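Local coordinates for glycerol dehydratase (Clostridium butyricum, PDB 1R9D), which probably dehydrates glycerol as a B12-independent enzyme of the glycyl radical family, at residues L21-I35 and T77-F89. Residues are numbered along the deposited sequence; the frame is centred on the assembly and turned at random.
Sequences LNAKPCVESERAILI and TKEPRSSQVFPEF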
loop_
_atom_site.group_PDB
_atom_site.type_symbol
_atom_site.label_atom_id
_atom_site.label_comp_id
_atom_site.label_asym_id
_atom_site.label_seq_id
_atom_site.Cartn_x
_atom_site.Cartn_y
_atom_site.Cartn_z
ATOM N N LEU A 21 -43.327 2.151 -7.292
ATOM C CA LEU A 21 -44.008 3.177 -6.506
ATOM C C LEU A 21 -44.688 2.700 -5.227
ATOM O O LEU A 21 -44.754 3.439 -4.248
ATOM C CB LEU A 21 -45.021 3.914 -7.384
ATOM C CG LEU A 21 -44.387 4.713 -8.529
ATOM C CD1 LEU A 21 -45.466 5.363 -9.365
ATOM C CD2 LEU A 21 -43.437 5.756 -7.954
ATOM N N ASN A 22 -45.199 1.474 -5.223
ATOM C CA ASN A 22 -45.861 0.961 -4.027
ATOM C C ASN A 22 -44.873 0.390 -3.018
ATOM O O ASN A 22 -45.242 0.040 -1.896
ATOM C CB ASN A 22 -46.898 -0.099 -4.405
ATOM C CG ASN A 22 -48.077 0.489 -5.149
ATOM O OD1 ASN A 22 -48.538 1.583 -4.822
ATOM N ND2 ASN A 22 -48.578 -0.233 -6.146
ATOM N N ALA A 23 -43.611 0.304 -3.416
ATOM C CA ALA A 23 -42.585 -0.221 -2.531
ATOM C C ALA A 23 -42.377 0.716 -1.352
ATOM O O ALA A 23 -42.719 1.900 -1.411
ATOM C CB ALA A 23 -41.270 -0.397 -3.295
ATOM N N LYS A 24 -41.828 0.170 -0.275
ATOM C CA LYS A 24 -41.527 0.939 0.923
ATOM C C LYS A 24 -40.013 0.833 1.086
ATOM O O LYS A 24 -39.510 -0.093 1.725
ATOM C CB LYS A 24 -42.248 0.337 2.129
ATOM C CG LYS A 24 -43.765 0.322 1.966
ATOM C CD LYS A 24 -44.444 -0.506 3.046
ATOM C CE LYS A 24 -45.950 -0.577 2.809
ATOM N NZ LYS A 24 -46.632 -1.502 3.766
ATOM N N PRO A 25 -39.267 1.777 0.486
ATOM C CA PRO A 25 -37.803 1.790 0.555
ATOM C C PRO A 25 -37.269 1.435 1.937
ATOM O O PRO A 25 -37.685 2.010 2.937
ATOM C CB PRO A 25 -37.454 3.218 0.144
ATOM C CG PRO A 25 -38.517 3.528 -0.859
ATOM C CD PRO A 25 -39.763 3.008 -0.159
ATOM N N CYS A 26 -36.346 0.480 1.986
ATOM C CA CYS A 26 -35.763 0.074 3.254
ATOM C C CYS A 26 -34.277 -0.219 3.121
ATOM O O CYS A 26 -33.716 -0.189 2.025
ATOM C CB CYS A 26 -36.469 -1.172 3.790
ATOM S SG CYS A 26 -36.129 -2.665 2.834
ATOM N N VAL A 27 -33.657 -0.496 4.261
ATOM C CA VAL A 27 -32.242 -0.820 4.333
ATOM C C VAL A 27 -32.136 -2.296 4.694
ATOM O O VAL A 27 -32.653 -2.727 5.729
ATOM C CB VAL A 27 -31.541 0.004 5.425
ATOM C CG1 VAL A 27 -30.074 -0.404 5.528
ATOM C CG2 VAL A 27 -31.665 1.485 5.113
ATOM N N GLU A 28 -31.489 -3.070 3.830
ATOM C CA GLU A 28 -31.320 -4.495 4.068
ATOM C C GLU A 28 -29.899 -4.765 4.548
ATOM O O GLU A 28 -28.987 -3.977 4.279
ATOM C CB GLU A 28 -31.672 -5.274 2.794
ATOM C CG GLU A 28 -33.192 -5.303 2.565
ATOM C CD GLU A 28 -33.628 -5.922 1.249
ATOM O OE1 GLU A 28 -32.836 -6.660 0.625
ATOM O OE2 GLU A 28 -34.789 -5.677 0.844
ATOM N N SER A 29 -29.710 -5.866 5.273
ATOM C CA SER A 29 -28.396 -6.175 5.828
ATOM C C SER A 29 -27.613 -7.342 5.228
ATOM O O SER A 29 -26.454 -7.547 5.586
ATOM C CB SER A 29 -28.524 -6.386 7.341
ATOM O OG SER A 29 -29.455 -7.416 7.631
ATOM N N GLU A 30 -28.224 -8.100 4.324
ATOM C CA GLU A 30 -27.544 -9.242 3.718
ATOM C C GLU A 30 -26.126 -8.938 3.219
ATOM O O GLU A 30 -25.162 -9.596 3.624
ATOM C CB GLU A 30 -28.367 -9.806 2.558
ATOM C CG GLU A 30 -29.505 -10.753 2.952
ATOM C CD GLU A 30 -30.662 -10.060 3.650
ATOM O OE1 GLU A 30 -30.931 -8.880 3.334
ATOM O OE2 GLU A 30 -31.317 -10.706 4.501
ATOM N N ARG A 31 -25.986 -7.947 2.345
ATOM C CA ARG A 31 -24.657 -7.632 1.827
ATOM C C ARG A 31 -23.654 -7.295 2.926
ATOM O O ARG A 31 -22.523 -7.782 2.910
ATOM C CB ARG A 31 -24.708 -6.470 0.826
ATOM C CG ARG A 31 -23.339 -6.204 0.178
ATOM C CD ARG A 31 -23.316 -4.930 -0.660
ATOM N NE ARG A 31 -22.005 -4.713 -1.281
ATOM C CZ ARG A 31 -20.925 -4.268 -0.645
ATOM N NH1 ARG A 31 -20.974 -3.975 0.649
ATOM N NH2 ARG A 31 -19.785 -4.111 -1.310
ATOM N N ALA A 32 -24.066 -6.471 3.884
ATOM C CA ALA A 32 -23.184 -6.067 4.972
ATOM C C ALA A 32 -22.656 -7.267 5.747
ATOM O O ALA A 32 -21.476 -7.325 6.103
ATOM C CB ALA A 32 -23.914 -5.123 5.916
ATOM N N ILE A 33 -23.539 -8.219 6.019
ATOM C CA ILE A 33 -23.149 -9.415 6.755
ATOM C C ILE A 33 -22.154 -10.255 5.951
ATOM O O ILE A 33 -21.157 -10.733 6.492
ATOM C CB ILE A 33 -24.396 -10.275 7.112
ATOM C CG1 ILE A 33 -25.087 -9.713 8.359
ATOM C CG2 ILE A 33 -23.987 -11.715 7.398
ATOM C CD1 ILE A 33 -25.492 -8.263 8.266
ATOM N N LEU A 34 -22.420 -10.413 4.660
ATOM C CA LEU A 34 -21.564 -11.207 3.789
ATOM C C LEU A 34 -20.157 -10.650 3.565
ATOM O O LEU A 34 -19.182 -11.402 3.600
ATOM C CB LEU A 34 -22.255 -11.426 2.444
ATOM C CG LEU A 34 -23.499 -12.318 2.483
ATOM C CD1 LEU A 34 -24.139 -12.367 1.113
ATOM C CD2 LEU A 34 -23.110 -13.726 2.935
ATOM N N ILE A 35 -20.033 -9.347 3.333
ATOM C CA ILE A 35 -18.704 -8.780 3.116
ATOM C C ILE A 35 -17.897 -8.842 4.413
ATOM O O ILE A 35 -16.679 -9.024 4.385
ATOM C CB ILE A 35 -18.777 -7.313 2.593
ATOM C CG1 ILE A 35 -17.391 -6.875 2.105
ATOM C CG2 ILE A 35 -19.276 -6.380 3.688
ATOM C CD1 ILE A 35 -17.385 -5.564 1.338
ATOM N N THR A 77 -32.102 -6.062 -4.074
ATOM C CA THR A 77 -32.738 -6.130 -2.762
ATOM C C THR A 77 -34.061 -6.879 -2.878
ATOM O O THR A 77 -34.677 -6.900 -3.943
ATOM C CB THR A 77 -33.010 -4.715 -2.185
ATOM O OG1 THR A 77 -33.748 -3.933 -3.137
ATOM C CG2 THR A 77 -31.702 -4.011 -1.854
ATOM N N LYS A 78 -34.483 -7.502 -1.782
ATOM C CA LYS A 78 -35.736 -8.248 -1.757
ATOM C C LYS A 78 -36.916 -7.298 -1.967
ATOM O O LYS A 78 -37.813 -7.577 -2.768
ATOM C CB LYS A 78 -35.864 -8.994 -0.426
ATOM C CG LYS A 78 -34.759 -10.025 -0.213
ATOM C CD LYS A 78 -34.800 -10.645 1.178
ATOM C CE LYS A 78 -34.504 -9.614 2.262
ATOM N NZ LYS A 78 -34.450 -10.223 3.626
ATOM N N GLU A 79 -36.913 -6.184 -1.242
ATOM C CA GLU A 79 -37.961 -5.166 -1.367
ATOM C C GLU A 79 -37.534 -4.256 -2.522
ATOM O O GLU A 79 -36.359 -3.909 -2.635
ATOM C CB GLU A 79 -38.057 -4.350 -0.072
ATOM C CG GLU A 79 -39.055 -3.177 -0.084
ATOM C CD GLU A 79 -40.514 -3.616 -0.054
ATOM O OE1 GLU A 79 -40.788 -4.760 0.362
ATOM O OE2 GLU A 79 -41.393 -2.804 -0.429
ATOM N N PRO A 80 -38.472 -3.863 -3.400
ATOM C CA PRO A 80 -38.053 -2.992 -4.503
ATOM C C PRO A 80 -37.602 -1.618 -4.017
ATOM O O PRO A 80 -37.905 -1.214 -2.896
ATOM C CB PRO A 80 -39.308 -2.895 -5.372
ATOM C CG PRO A 80 -40.078 -4.154 -5.030
ATOM C CD PRO A 80 -39.884 -4.251 -3.542
ATOM N N ARG A 81 -36.850 -0.916 -4.857
ATOM C CA ARG A 81 -36.400 0.431 -4.526
ATOM C C ARG A 81 -35.753 0.548 -3.148
ATOM O O ARG A 81 -35.966 1.538 -2.440
ATOM C CB ARG A 81 -37.602 1.376 -4.606
ATOM C CG ARG A 81 -37.269 2.808 -4.969
ATOM C CD ARG A 81 -38.528 3.656 -4.950
ATOM N NE ARG A 81 -38.278 5.018 -5.413
ATOM C CZ ARG A 81 -39.161 6.005 -5.317
ATOM N NH1 ARG A 81 -40.351 5.779 -4.775
ATOM N NH2 ARG A 81 -38.854 7.219 -5.761
ATOM N N SER A 82 -34.959 -0.451 -2.765
ATOM C CA SER A 82 -34.305 -0.433 -1.462
ATOM C C SER A 82 -32.783 -0.378 -1.564
ATOM O O SER A 82 -32.239 -0.318 -2.662
ATOM C CB SER A 82 -34.752 -1.642 -0.642
ATOM O OG SER A 82 -36.155 -1.575 -0.430
ATOM N N SER A 83 -32.102 -0.399 -0.422
ATOM C CA SER A 83 -30.643 -0.295 -0.406
ATOM C C SER A 83 -29.891 -1.267 0.503
ATOM O O SER A 83 -30.316 -1.546 1.627
ATOM C CB SER A 83 -30.255 1.141 -0.021
ATOM O OG SER A 83 -28.857 1.284 0.192
ATOM N N GLN A 84 -28.767 -1.776 0.006
ATOM C CA GLN A 84 -27.912 -2.658 0.790
ATOM C C GLN A 84 -26.973 -1.703 1.524
ATOM O O GLN A 84 -27.006 -0.488 1.289
ATOM C CB GLN A 84 -27.083 -3.591 -0.107
ATOM C CG GLN A 84 -27.849 -4.696 -0.838
ATOM C CD GLN A 84 -28.367 -5.790 0.092
ATOM O OE1 GLN A 84 -27.891 -5.944 1.214
ATOM N NE2 GLN A 84 -29.336 -6.562 -0.386
ATOM N N VAL A 85 -26.130 -2.249 2.393
ATOM C CA VAL A 85 -25.188 -1.454 3.173
ATOM C C VAL A 85 -23.753 -1.737 2.729
ATOM O O VAL A 85 -23.393 -2.888 2.469
ATOM C CB VAL A 85 -25.340 -1.767 4.677
ATOM C CG1 VAL A 85 -24.298 -1.012 5.490
ATOM C CG2 VAL A 85 -26.738 -1.385 5.133
ATOM N N PHE A 86 -22.948 -0.679 2.635
ATOM C CA PHE A 86 -21.554 -0.782 2.207
ATOM C C PHE A 86 -20.641 -0.258 3.318
ATOM O O PHE A 86 -20.085 0.839 3.229
ATOM C CB PHE A 86 -21.358 0.020 0.907
ATOM C CG PHE A 86 -22.132 -0.531 -0.261
ATOM C CD1 PHE A 86 -23.527 -0.491 -0.275
ATOM C CD2 PHE A 86 -21.474 -1.147 -1.318
ATOM C CE1 PHE A 86 -24.248 -1.061 -1.318
ATOM C CE2 PHE A 86 -22.184 -1.722 -2.368
ATOM C CZ PHE A 86 -23.578 -1.681 -2.368
ATOM N N PRO A 87 -20.458 -1.063 4.378
ATOM C CA PRO A 87 -19.636 -0.733 5.541
ATOM C C PRO A 87 -18.154 -0.501 5.287
ATOM O O PRO A 87 -17.473 0.065 6.135
ATOM C CB PRO A 87 -19.880 -1.913 6.476
ATOM C CG PRO A 87 -20.013 -3.048 5.518
ATOM C CD PRO A 87 -20.921 -2.463 4.453
ATOM N N GLU A 88 -17.661 -0.934 4.129
ATOM C CA GLU A 88 -16.249 -0.770 3.795
ATOM C C GLU A 88 -15.850 0.686 3.583
ATOM O O GLU A 88 -14.670 1.025 3.674
ATOM C CB GLU A 88 -15.887 -1.576 2.539
ATOM C CG GLU A 88 -16.620 -1.154 1.268
ATOM C CD GLU A 88 -17.793 -2.057 0.919
ATOM O OE1 GLU A 88 -17.784 -2.634 -0.189
ATOM O OE2 GLU A 88 -18.726 -2.185 1.742
ATOM N N PHE A 89 -16.827 1.544 3.297
ATOM C CA PHE A 89 -16.545 2.961 3.074
ATOM C C PHE A 89 -16.761 3.772 4.351
ATOM O O PHE A 89 -15.910 4.572 4.732
ATOM C CB PHE A 89 -17.413 3.482 1.930
ATOM C CG PHE A 89 -17.236 2.713 0.648
ATOM C CD1 PHE A 89 -18.309 2.051 0.060
ATOM C CD2 PHE A 89 -15.982 2.627 0.044
ATOM C CE1 PHE A 89 -18.139 1.310 -1.113
ATOM C CE2 PHE A 89 -15.800 1.891 -1.127
ATOM C CZ PHE A 89 -16.878 1.229 -1.709
HETATM O O HOH W 1 -41.521 3.624 -3.271
HETATM O O HOH W 2 -26.588 -4.875 3.194
HETATM O O HOH W 3 -31.184 -8.578 0.664
#
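Arg31 meets Glu88 end-on, NH2 lying 2.7 Å from OE1 and NH1 3.1 Å from OE2. Both carboxylate oxygens present their syn lone pairs, and the guanidinium and carboxylate planes differ by only 19°, the signature of a bidentate salt bridge. One guanidinium face lies flat on the Phe86 ring, centres 3.8 Å apart, while CD lies over the same ring's face, offset toward its rim, in a CH-pi contact. With CG anti to the backbone N (chi1 -175°) and the chain extended to NE, the group spans from the helix to this ring. NH1 also donates to Val85 O, tilted from the carbonyl plane. Outside the pair, Ile276 O accepts from NE, which with the Phe86 face and the Glu88 and Val85 bonds should limit rotation of the guanidinium, while Arg51 holds Glu88 OE1 as a second charge.

The carboxylate of Glu28 is likewise held at both oxygens, here by backbone: Lys78 N donates to OE1 and Glu79 N to OE2, each 3.0 Å and on a syn lone pair. A water bonded to OE1 links it to Glu30 OE1 and Gln84 NE2. Gln84 OE1 in turn accepts Arg31 N from above its carbonyl plane (3.0 Å), and a second water joins that oxygen to Glu28 O, Ala32 N and Val85 N.

The backbones also meet: Ser83 N donates to Cys26 O and Glu28 N to Ser83 O, both at 2.9 Å, which makes Val27–Ser83 a single beta bridge. Beside it, Val27 CG1 packs tightly on Val85 CG2 at 3.5 Å. The bridge pairs the linker between helices 11-22 and 30-40 with the loop preceding helix 92-97, and the bidentate Arg–Glu pair ties that loop to the start of helix 30-40, within the pyruvate formate lyase-like region.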